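Local coordinates for protein mannosyl-6-phosphatase (Bacteroides thetaiotaomicron, PDB 4C1R) that acts as a mannosyl-6-phosphatase, a magnesium-binding hydrolase of the DNase I-like fold from a gut bacterium that can use yeast mannan, at residues 4-9 against 43-48; 62-67 against 78-83; 138-143 against 173-178. One frame throughout, in Å; residues are numbered along the deposited sequence.

In the fold
Interactions 1 and 2 belong to the same sheet, in which strand 41-45 lies next to strand 81-84, and backbone bonds between Thr-44 and Ala-80 and between Cys-47 and His-78 tie them together. Interaction 1 is a parallel pair about 4 Å from the chain centre, entirely buried, and it turns polar where it reaches the magnesium ion. The antiparallel pair of interaction 2, about 10 Å from that centre at the sheet's edge, depends more on aromatic and aliphatic packing. Interaction 3 joins two loops beyond the second sheet and runs from a buried start to a solvent-facing end. Asp-173 links it to the metal site, through a weak bond from Asn-8.

Interaction 1. Residues 4-9 against 43-48; sequences VASYNL and GTQECF. With MG (magnesium ion), chain E.
Asn-8 and Glu-46 make the polar contact that ends at the metal. Glu-46 OE2 binds the magnesium ion at 2.1 Å, and five waters complete its coordination. The same oxygen accepts Asn-8 ND2 at 3.0 Å; the bond is nearly straight (165°) with OE2 in the amide plane, yet the donor meets the carboxylate from above its plane. Asn-8 CG sits anti to the backbone N (chi1 178°), which carries the amide out to this oxygen. Its OD1 accepts a hydrogen bond from metal-bound water 2 at 2.8 Å, a second-shell contact. Glu-46 OE1 accepts from the backbone of Asn-11.

Backbone bonds make a parallel ladder central to one sheet of the DNase I-like sandwich, the magnesium site lying at its C-terminal end. Tyr-7 N meets Gly-43 O at 2.8 Å and Leu-9 N meets Gln-45 O at 3.1 Å, while the bond from Gln-45 N to Tyr-7 O is weak. The bent side chain of Gln-45 (chi2 83°) folds back toward strand 2-8: its OE1 accepts from water 1, which also bonds Ser-6 OG, and its NE2 is paired with Asn-135.

The apolar contact is Leu-9 CD1 against Cys-47 SG, 3.5 Å apart.

Strand 278-283 flanks strand 2-8, and strand 81-84 flanks 41-45. Helix 49-58 receives Leu-9 and Cys-47, whereas Asn-8, Gln-45 and Glu-46 touch His-137 on strand 130-137.

Interaction 2. Residues 62-67 against 78-83; sequences YDYIGV and HSAIFY
The Phe-82 ring has Tyr-64 CB over the centre of one face, a CH-pi contact 3.7 Å from the centroid and 4° off the ring normal. It belongs to an antiparallel beta hairpin at the edge of one sheet of the DNase I-like sandwich. The Phe-82 and Tyr-64 rings run side by side, but with planes 34° apart they meet obliquely; Phe-42 also meets the Phe-82 ring. At the edge of the His-78 ring, in its plane, lies Gly-66 O, 3.6 Å from His-78 CD2. Phe-122 stands edge-to-face with Tyr-83, and water 7, in the plane of the Tyr-83 ring, joins Tyr-83 OH to Asp-63 OD2, the latter bond weak; Asp-63 OD1 forms a salt bridge with Lys-56.

Two hydrogen-bonded pairs, Asp-63 with Tyr-83 and Ile-65 with Ile-81, enclose the non-hydrogen-bonded pair Tyr-64 and Phe-82. On the opposite face, Ile-65 CG1 packs on Ile-81 CB at 3.9 Å, and Ile-65 also touches Ile-90 and Lys-93. Tyr-64 instead reaches helix 49-58. A CB at Gly-66 would jam against the preceding carbonyl O and crowd Ala-80 CA. Water 8 bridges the two segments, donating to Val-67 O at 3.0 Å and accepting a weak bond from Ser-79 N at 2.7 Å.

Interaction 3. Residues 138-143 against 173-178; sequences MDHIGK and DFNVDQ
Met-138 supplies the tight end of this contact. Its N-H points almost straight (170°) at Asp-173 O, the N lying 3.0 Å from that oxygen, extending the pairing of strands 130-137 and 168-173 by one bond. Its CG lies over the backbone of Phe-174, 3.7 Å from Phe-174 CA. A bend at chi2 (-71°) then brings CE obliquely to the Phe-174 ring, 4.1 Å from CD2. Phe-186 of helix 181-187 borders both side chains, making this end buried and largely apolar.

Residues 173-175 read Asp-Phe-Asn, consistent with the Asp-Xaa-Asn signature of the DNase I-like family. Here it forms an Asx turn, in which Asp-173 OD1 accepts Asn-175 N at 3.0 Å. The nearest atom of the Asp-173 side chain lies about 5 Å from the magnesium ion. A second Asx turn shapes the facing loop: Asp-139 OD2 receives both Ile-141 N and Gly-142 N, the latter at 2.7 Å on its anti lone pair, while OD1 forms a salt bridge with Arg-115.

Toward solvent, the contact depends on one amide and one water. The trans first torsion (chi1 178°) swings the Asn-175 amide toward His-140, Asn-175 ND2 standing 3.1 Å from His-140 CB. Water 9 donates to Asn-175 OD1 at 2.6 Å and to His-140 O. Replacing Asn-175 by an alanine would probably cost that water one of the two acceptors named and open a gap beside His-140. The exposed His-140 ring carries Ile-141 CG1 over one face.

Interaction 1. Residues 4-9 against 43-48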
loop_
_atom_site.group_PDB
_atom_site.type_symbol
_atom_site.label_atom_id
_atom_site.label_comp_id
_atom_site.label_asym_id
_atom_site.label_seq_id
_atom_site.Cartn_x
_atom_site.Cartn_y
_atom_site.Cartn_z
ATOM N N VAL A 4 -2.925 7.149 7.718
ATOM C CA VAL A 4 -2.171 6.271 6.809
ATOM C C VAL A 4 -3.082 5.630 5.761
ATOM O O VAL A 4 -4.307 5.556 5.953
ATOM C CB VAL A 4 -1.417 5.165 7.566
ATOM C CG1 VAL A 4 -0.530 5.796 8.659
ATOM C CG2 VAL A 4 -2.395 4.180 8.189
ATOM N N ALA A 5 -2.517 5.205 4.628
ATOM C CA ALA A 5 -3.349 4.715 3.568
ATOM C C ALA A 5 -2.601 3.644 2.818
ATOM O O ALA A 5 -1.361 3.516 2.954
ATOM C CB ALA A 5 -3.773 5.858 2.612
ATOM N N SER A 6 -3.361 2.838 2.081
ATOM C CA SER A 6 -2.787 1.886 1.121
ATOM C C SER A 6 -3.504 2.028 -0.205
ATOM O O SER A 6 -4.736 2.001 -0.281
ATOM C CB SER A 6 -2.885 0.445 1.644
ATOM O OG SER A 6 -2.279 -0.486 0.732
ATOM N N TYR A 7 -2.755 2.254 -1.257
ATOM C CA TYR A 7 -3.357 2.586 -2.536
ATOM C C TYR A 7 -2.570 2.005 -3.712
ATOM O O TYR A 7 -1.462 2.478 -4.018
ATOM C CB TYR A 7 -3.462 4.094 -2.714
ATOM C CG TYR A 7 -4.535 4.529 -3.681
ATOM C CD1 TYR A 7 -5.448 3.609 -4.216
ATOM C CD2 TYR A 7 -4.634 5.876 -4.085
ATOM C CE1 TYR A 7 -6.439 4.023 -5.129
ATOM C CE2 TYR A 7 -5.627 6.293 -4.962
ATOM C CZ TYR A 7 -6.516 5.365 -5.493
ATOM O OH TYR A 7 -7.533 5.802 -6.344
ATOM N N ASN A 8 -3.169 1.007 -4.364
ATOM C CA ASN A 8 -2.634 0.421 -5.594
ATOM C C ASN A 8 -3.021 1.338 -6.768
ATOM O O ASN A 8 -4.206 1.498 -7.074
ATOM C CB ASN A 8 -3.162 -1.004 -5.774
ATOM C CG ASN A 8 -2.675 -1.669 -7.069
ATOM O OD1 ASN A 8 -2.640 -1.031 -8.130
ATOM N ND2 ASN A 8 -2.418 -2.985 -7.008
ATOM N N LEU A 9 -2.016 1.979 -7.360
ATOM C CA LEU A 9 -2.213 3.070 -8.339
ATOM C C LEU A 9 -2.346 2.569 -9.781
ATOM O O LEU A 9 -2.643 3.368 -10.687
ATOM C CB LEU A 9 -1.041 4.061 -8.265
ATOM C CG LEU A 9 -0.757 4.746 -6.908
ATOM C CD1 LEU A 9 0.079 6.010 -7.107
ATOM C CD2 LEU A 9 -2.044 5.085 -6.187
ATOM N N GLY A 43 1.370 3.615 1.535
ATOM C CA GLY A 43 1.910 2.641 0.611
ATOM C C GLY A 43 1.161 2.639 -0.703
ATOM O O GLY A 43 -0.088 2.673 -0.731
ATOM N N THR A 44 1.941 2.612 -1.784
ATOM C CA THR A 44 1.475 2.430 -3.132
ATOM C C THR A 44 1.965 1.115 -3.737
ATOM O O THR A 44 3.036 0.581 -3.364
ATOM C CB THR A 44 1.903 3.635 -4.050
ATOM O OG1 THR A 44 3.304 3.600 -4.361
ATOM C CG2 THR A 44 1.607 4.934 -3.370
ATOM N N GLN A 45 1.200 0.598 -4.701
ATOM C CA GLN A 45 1.666 -0.575 -5.476
ATOM C C GLN A 45 1.578 -0.287 -6.965
ATOM O O GLN A 45 0.789 0.554 -7.395
ATOM C CB GLN A 45 0.870 -1.836 -5.102
ATOM C CG GLN A 45 0.921 -2.143 -3.599
ATOM C CD GLN A 45 -0.117 -1.340 -2.795
ATOM O OE1 GLN A 45 -1.250 -1.168 -3.243
ATOM N NE2 GLN A 45 0.245 -0.910 -1.577
ATOM N N GLU A 46 2.407 -0.986 -7.734
ATOM C CA GLU A 46 2.365 -1.036 -9.199
ATOM C C GLU A 46 3.009 0.103 -9.986
ATOM O O GLU A 46 3.061 0.002 -11.201
ATOM C CB GLU A 46 0.969 -1.361 -9.752
ATOM C CG GLU A 46 0.451 -2.729 -9.320
ATOM C CD GLU A 46 -0.739 -3.162 -10.119
ATOM O OE1 GLU A 46 -0.934 -2.592 -11.227
ATOM O OE2 GLU A 46 -1.458 -4.080 -9.638
ATOM N N CYS A 47 3.532 1.141 -9.326
ATOM C CA CYS A 47 4.068 2.279 -10.073
ATOM C C CYS A 47 5.412 1.925 -10.710
ATOM O O CYS A 47 6.304 1.401 -10.014
ATOM C CB CYS A 47 4.282 3.486 -9.156
ATOM S SG CYS A 47 2.738 4.307 -8.666
ATOM N N PHE A 48 5.571 2.240 -12.004
ATOM C CA PHE A 48 6.906 2.348 -12.600
ATOM C C PHE A 48 7.515 3.649 -12.171
ATOM O O PHE A 48 6.808 4.516 -11.696
ATOM C CB PHE A 48 6.867 2.262 -14.137
ATOM C CG PHE A 48 6.317 0.961 -14.652
ATOM C CD1 PHE A 48 7.074 -0.196 -14.608
ATOM C CD2 PHE A 48 5.029 0.892 -15.176
ATOM C CE1 PHE A 48 6.568 -1.397 -15.070
ATOM C CE2 PHE A 48 4.508 -0.315 -15.646
ATOM C CZ PHE A 48 5.292 -1.459 -15.599
HETATM MG MG MG E . -3.399 -4.650 -10.298
HETATM O O HOH W 1 -3.416 -1.111 -1.679
HETATM O O HOH W 2 -4.025 -2.651 -10.016
HETATM O O HOH W 3 -2.700 -4.144 -12.411
HETATM O O HOH W 4 -5.188 -5.062 -10.854
HETATM O O HOH W 5 -2.718 -6.504 -10.705
HETATM O O HOH W 6 -3.931 -5.321 -8.324
#

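Interaction 2. Residues 62-67 against 78-83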
loop_
_atom_site.group_PDB
_atom_site.type_symbol
_atom_site.label_atom_id
_atom_site.label_comp_id
_atom_site.label_asym_id
_atom_site.label_seq_id
_atom_site.Cartn_x
_atom_site.Cartn_y
_atom_site.Cartn_z
ATOM N N TYR A 62 5.552 16.043 -0.390
ATOM C CA TYR A 62 5.730 14.589 -0.186
ATOM C C TYR A 62 7.035 14.132 -0.770
ATOM O O TYR A 62 7.495 14.705 -1.764
ATOM C CB TYR A 62 4.591 13.810 -0.834
ATOM C CG TYR A 62 3.267 13.907 -0.083
ATOM C CD1 TYR A 62 2.428 15.026 -0.237
ATOM C CD2 TYR A 62 2.823 12.843 0.721
ATOM C CE1 TYR A 62 1.202 15.119 0.447
ATOM C CE2 TYR A 62 1.599 12.899 1.380
ATOM C CZ TYR A 62 0.794 14.034 1.256
ATOM O OH TYR A 62 -0.410 14.069 1.921
ATOM N N ASP A 63 7.651 13.130 -0.153
ATOM C CA ASP A 63 8.736 12.417 -0.813
ATOM C C ASP A 63 8.379 10.945 -0.733
ATOM O O ASP A 63 7.342 10.597 -0.133
ATOM C CB ASP A 63 10.078 12.681 -0.146
ATOM C CG ASP A 63 11.282 12.424 -1.089
ATOM O OD1 ASP A 63 11.117 11.909 -2.240
ATOM O OD2 ASP A 63 12.420 12.742 -0.655
ATOM N N TYR A 64 9.194 10.089 -1.361
ATOM C CA TYR A 64 8.944 8.663 -1.323
ATOM C C TYR A 64 10.232 7.870 -1.217
ATOM O O TYR A 64 11.260 8.326 -1.676
ATOM C CB TYR A 64 8.161 8.199 -2.551
ATOM C CG TYR A 64 8.955 8.222 -3.850
ATOM C CD1 TYR A 64 9.704 7.106 -4.275
ATOM C CD2 TYR A 64 8.954 9.354 -4.644
ATOM C CE1 TYR A 64 10.440 7.140 -5.462
ATOM C CE2 TYR A 64 9.700 9.421 -5.804
ATOM C CZ TYR A 64 10.428 8.295 -6.213
ATOM O OH TYR A 64 11.096 8.385 -7.391
ATOM N N ILE A 65 10.123 6.664 -0.666
ATOM C CA ILE A 65 11.199 5.693 -0.612
ATOM C C ILE A 65 10.781 4.387 -1.290
ATOM O O ILE A 65 9.589 4.087 -1.389
ATOM C CB ILE A 65 11.607 5.412 0.853
ATOM C CG1 ILE A 65 10.440 4.795 1.634
ATOM C CG2 ILE A 65 12.106 6.681 1.510
ATOM C CD1 ILE A 65 10.781 4.512 3.068
ATOM N N GLY A 66 11.749 3.598 -1.749
ATOM C CA GLY A 66 11.469 2.238 -2.231
ATOM C C GLY A 66 12.107 2.046 -3.587
ATOM O O GLY A 66 12.038 2.939 -4.407
ATOM N N VAL A 67 12.714 0.877 -3.845
ATOM C CA VAL A 67 13.354 0.629 -5.152
ATOM C C VAL A 67 12.527 -0.265 -6.111
ATOM O O VAL A 67 11.646 -1.019 -5.679
ATOM C CB VAL A 67 14.768 0.019 -4.966
ATOM C CG1 VAL A 67 15.617 0.917 -4.067
ATOM C CG2 VAL A 67 14.659 -1.362 -4.338
ATOM N N HIS A 78 7.221 -0.658 -8.353
ATOM C CA HIS A 78 7.671 -0.355 -6.982
ATOM C C HIS A 78 6.578 -0.616 -5.942
ATOM O O HIS A 78 5.364 -0.548 -6.236
ATOM C CB HIS A 78 8.109 1.081 -6.873
ATOM C CG HIS A 78 9.261 1.465 -7.764
ATOM N ND1 HIS A 78 9.165 1.492 -9.141
ATOM C CD2 HIS A 78 10.459 2.023 -7.470
ATOM C CE1 HIS A 78 10.293 1.958 -9.655
ATOM N NE2 HIS A 78 11.079 2.322 -8.661
ATOM N N SER A 79 7.012 -0.955 -4.735
ATOM C CA SER A 79 6.164 -0.884 -3.570
ATOM C C SER A 79 6.478 0.394 -2.806
ATOM O O SER A 79 6.830 0.352 -1.628
ATOM C CB SER A 79 6.433 -2.076 -2.671
ATOM O OG SER A 79 5.970 -3.248 -3.286
ATOM N N ALA A 80 6.384 1.525 -3.479
ATOM C CA ALA A 80 6.910 2.804 -2.953
ATOM C C ALA A 80 6.066 3.334 -1.786
ATOM O O ALA A 80 4.840 3.204 -1.800
ATOM C CB ALA A 80 6.965 3.850 -4.083
ATOM N N ILE A 81 6.716 3.926 -0.775
ATOM C CA ILE A 81 6.015 4.597 0.319
ATOM C C ILE A 81 6.152 6.101 0.211
ATOM O O ILE A 81 7.272 6.592 0.201
ATOM C CB ILE A 81 6.597 4.199 1.692
ATOM C CG1 ILE A 81 6.387 2.703 1.941
ATOM C CG2 ILE A 81 5.906 4.993 2.767
ATOM C CD1 ILE A 81 7.275 2.106 3.010
ATOM N N PHE A 82 5.021 6.831 0.149
ATOM C CA PHE A 82 5.056 8.294 0.085
ATOM C C PHE A 82 4.808 8.856 1.474
ATOM O O PHE A 82 4.049 8.255 2.259
ATOM C CB PHE A 82 3.967 8.820 -0.866
ATOM C CG PHE A 82 4.325 8.718 -2.308
ATOM C CD1 PHE A 82 4.271 7.483 -2.967
ATOM C CD2 PHE A 82 4.673 9.861 -3.042
ATOM C CE1 PHE A 82 4.640 7.373 -4.303
ATOM C CE2 PHE A 82 4.995 9.757 -4.384
ATOM C CZ PHE A 82 4.954 8.514 -5.028
ATOM N N TYR A 83 5.378 10.017 1.779
ATOM C CA TYR A 83 5.144 10.614 3.113
ATOM C C TYR A 83 5.307 12.112 3.113
ATOM O O TYR A 83 5.988 12.681 2.243
ATOM C CB TYR A 83 6.040 9.970 4.174
ATOM C CG TYR A 83 7.491 10.300 3.976
ATOM C CD1 TYR A 83 8.252 9.581 3.054
ATOM C CD2 TYR A 83 8.099 11.328 4.697
ATOM C CE1 TYR A 83 9.565 9.880 2.828
ATOM C CE2 TYR A 83 9.428 11.657 4.473
ATOM C CZ TYR A 83 10.160 10.918 3.538
ATOM O OH TYR A 83 11.506 11.198 3.290
HETATM O O HOH W 7 12.700 10.352 1.212
HETATM O O HOH W 8 9.454 -0.164 -3.885
#

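Interaction 3. Residues 138-143 against 173-178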
loop_
_atom_site.group_PDB
_atom_site.type_symbol
_atom_site.label_atom_id
_atom_site.label_comp_id
_atom_site.label_asym_id
_atom_site.label_seq_id
_atom_site.Cartn_x
_atom_site.Cartn_y
_atom_site.Cartn_z
ATOM N N MET A 138 1.947 -8.750 -3.166
ATOM C CA MET A 138 2.058 -10.220 -3.182
ATOM C C MET A 138 1.930 -10.847 -4.574
ATOM O O MET A 138 1.400 -10.229 -5.504
ATOM C CB MET A 138 0.920 -10.818 -2.359
ATOM C CG MET A 138 1.038 -10.563 -0.887
ATOM S SD MET A 138 2.398 -11.560 -0.250
ATOM C CE MET A 138 1.819 -11.692 1.443
ATOM N N ASP A 139 2.377 -12.096 -4.704
ATOM C CA ASP A 139 2.257 -12.813 -5.995
ATOM C C ASP A 139 0.859 -13.373 -6.209
ATOM O O ASP A 139 0.233 -13.897 -5.272
ATOM C CB ASP A 139 3.269 -13.970 -6.074
ATOM C CG ASP A 139 3.426 -14.515 -7.494
ATOM O OD1 ASP A 139 4.081 -13.823 -8.292
ATOM O OD2 ASP A 139 2.856 -15.591 -7.819
ATOM N N HIS A 140 0.390 -13.354 -7.452
ATOM C CA HIS A 140 -0.962 -13.875 -7.733
ATOM C C HIS A 140 -1.023 -15.375 -7.917
ATOM O O HIS A 140 -2.094 -15.975 -7.760
ATOM C CB HIS A 140 -1.610 -13.181 -8.937
ATOM C CG HIS A 140 -0.870 -13.356 -10.231
ATOM N ND1 HIS A 140 0.473 -13.063 -10.375
ATOM C CD2 HIS A 140 -1.296 -13.776 -11.449
ATOM C CE1 HIS A 140 0.836 -13.270 -11.632
ATOM N NE2 HIS A 140 -0.223 -13.687 -12.305
ATOM N N ILE A 141 0.113 -15.988 -8.257
ATOM C CA ILE A 141 0.100 -17.403 -8.608
ATOM C C ILE A 141 0.569 -18.208 -7.429
ATOM O O ILE A 141 -0.074 -19.191 -7.062
ATOM C CB ILE A 141 1.027 -17.712 -9.788
ATOM C CG1 ILE A 141 0.465 -17.110 -11.097
ATOM C CG2 ILE A 141 1.198 -19.208 -9.914
ATOM C CD1 ILE A 141 -0.984 -17.480 -11.381
ATOM N N GLY A 142 1.665 -17.751 -6.800
ATOM C CA GLY A 142 2.313 -18.535 -5.738
ATOM C C GLY A 142 1.629 -18.501 -4.364
ATOM O O GLY A 142 1.895 -17.610 -3.529
ATOM N N LYS A 143 0.746 -19.462 -4.118
ATOM C CA LYS A 143 0.066 -19.551 -2.824
ATOM C C LYS A 143 1.026 -19.795 -1.639
ATOM O O LYS A 143 0.866 -19.200 -0.565
ATOM C CB LYS A 143 -1.010 -20.623 -2.891
ATOM C CG LYS A 143 -1.135 -21.481 -1.641
ATOM C CD LYS A 143 -2.149 -20.925 -0.655
ATOM C CE LYS A 143 -2.955 -22.039 -0.002
ATOM N NZ LYS A 143 -2.097 -23.020 0.736
ATOM N N ASP A 173 -1.068 -4.648 -1.402
ATOM C CA ASP A 173 -2.018 -5.363 -2.238
ATOM C C ASP A 173 -1.654 -6.814 -2.001
ATOM O O ASP A 173 -0.537 -7.220 -2.305
ATOM C CB ASP A 173 -1.766 -4.966 -3.705
ATOM C CG ASP A 173 -2.658 -5.736 -4.700
ATOM O OD1 ASP A 173 -3.084 -6.865 -4.385
ATOM O OD2 ASP A 173 -2.937 -5.162 -5.771
ATOM N N PHE A 174 -2.519 -7.501 -1.261
ATOM C CA PHE A 174 -2.278 -8.841 -0.822
ATOM C C PHE A 174 -2.843 -9.894 -1.795
ATOM O O PHE A 174 -2.771 -11.090 -1.525
ATOM C CB PHE A 174 -2.837 -9.011 0.599
ATOM C CG PHE A 174 -2.066 -8.219 1.614
ATOM C CD1 PHE A 174 -2.327 -6.843 1.800
ATOM C CD2 PHE A 174 -0.965 -8.781 2.259
ATOM C CE1 PHE A 174 -1.581 -6.073 2.696
ATOM C CE2 PHE A 174 -0.199 -7.998 3.148
ATOM C CZ PHE A 174 -0.529 -6.664 3.386
ATOM N N ASN A 175 -3.446 -9.417 -2.878
ATOM C CA ASN A 175 -3.900 -10.258 -4.012
ATOM C C ASN A 175 -5.146 -11.115 -3.790
ATOM O O ASN A 175 -6.102 -11.043 -4.566
ATOM C CB ASN A 175 -2.743 -11.044 -4.666
ATOM C CG ASN A 175 -3.236 -11.934 -5.806
ATOM O OD1 ASN A 175 -3.669 -13.067 -5.575
ATOM N ND2 ASN A 175 -3.275 -11.380 -7.019
ATOM N N VAL A 176 -5.167 -11.900 -2.718
ATOM C CA VAL A 176 -6.353 -12.661 -2.295
ATOM C C VAL A 176 -7.020 -11.985 -1.092
ATOM O O VAL A 176 -6.402 -11.174 -0.422
ATOM C CB VAL A 176 -5.977 -14.093 -1.890
ATOM C CG1 VAL A 176 -5.472 -14.890 -3.105
ATOM C CG2 VAL A 176 -4.938 -14.080 -0.783
ATOM N N ASP A 177 -8.269 -12.326 -0.808
ATOM C CA ASP A 177 -9.015 -11.630 0.224
ATOM C C ASP A 177 -8.844 -12.321 1.574
ATOM O O ASP A 177 -8.034 -13.282 1.690
ATOM C CB ASP A 177 -10.509 -11.480 -0.173
ATOM C CG ASP A 177 -11.302 -12.793 -0.071
ATOM O OD1 ASP A 177 -10.790 -13.802 0.481
ATOM O OD2 ASP A 177 -12.458 -12.821 -0.560
ATOM N N GLN A 178 -9.638 -11.845 2.543
ATOM C CA GLN A 178 -9.541 -12.157 3.973
ATOM C C GLN A 178 -9.985 -13.598 4.309
ATOM O O GLN A 178 -9.894 -14.027 5.445
ATOM C CB GLN A 178 -10.361 -11.142 4.837
ATOM C CG GLN A 178 -11.900 -11.221 4.656
ATOM C CD GLN A 178 -12.386 -10.445 3.436
ATOM O OE1 GLN A 178 -11.590 -9.926 2.676
ATOM N NE2 GLN A 178 -13.685 -10.350 3.258
HETATM O O HOH W 9 -4.770 -14.903 -7.054
#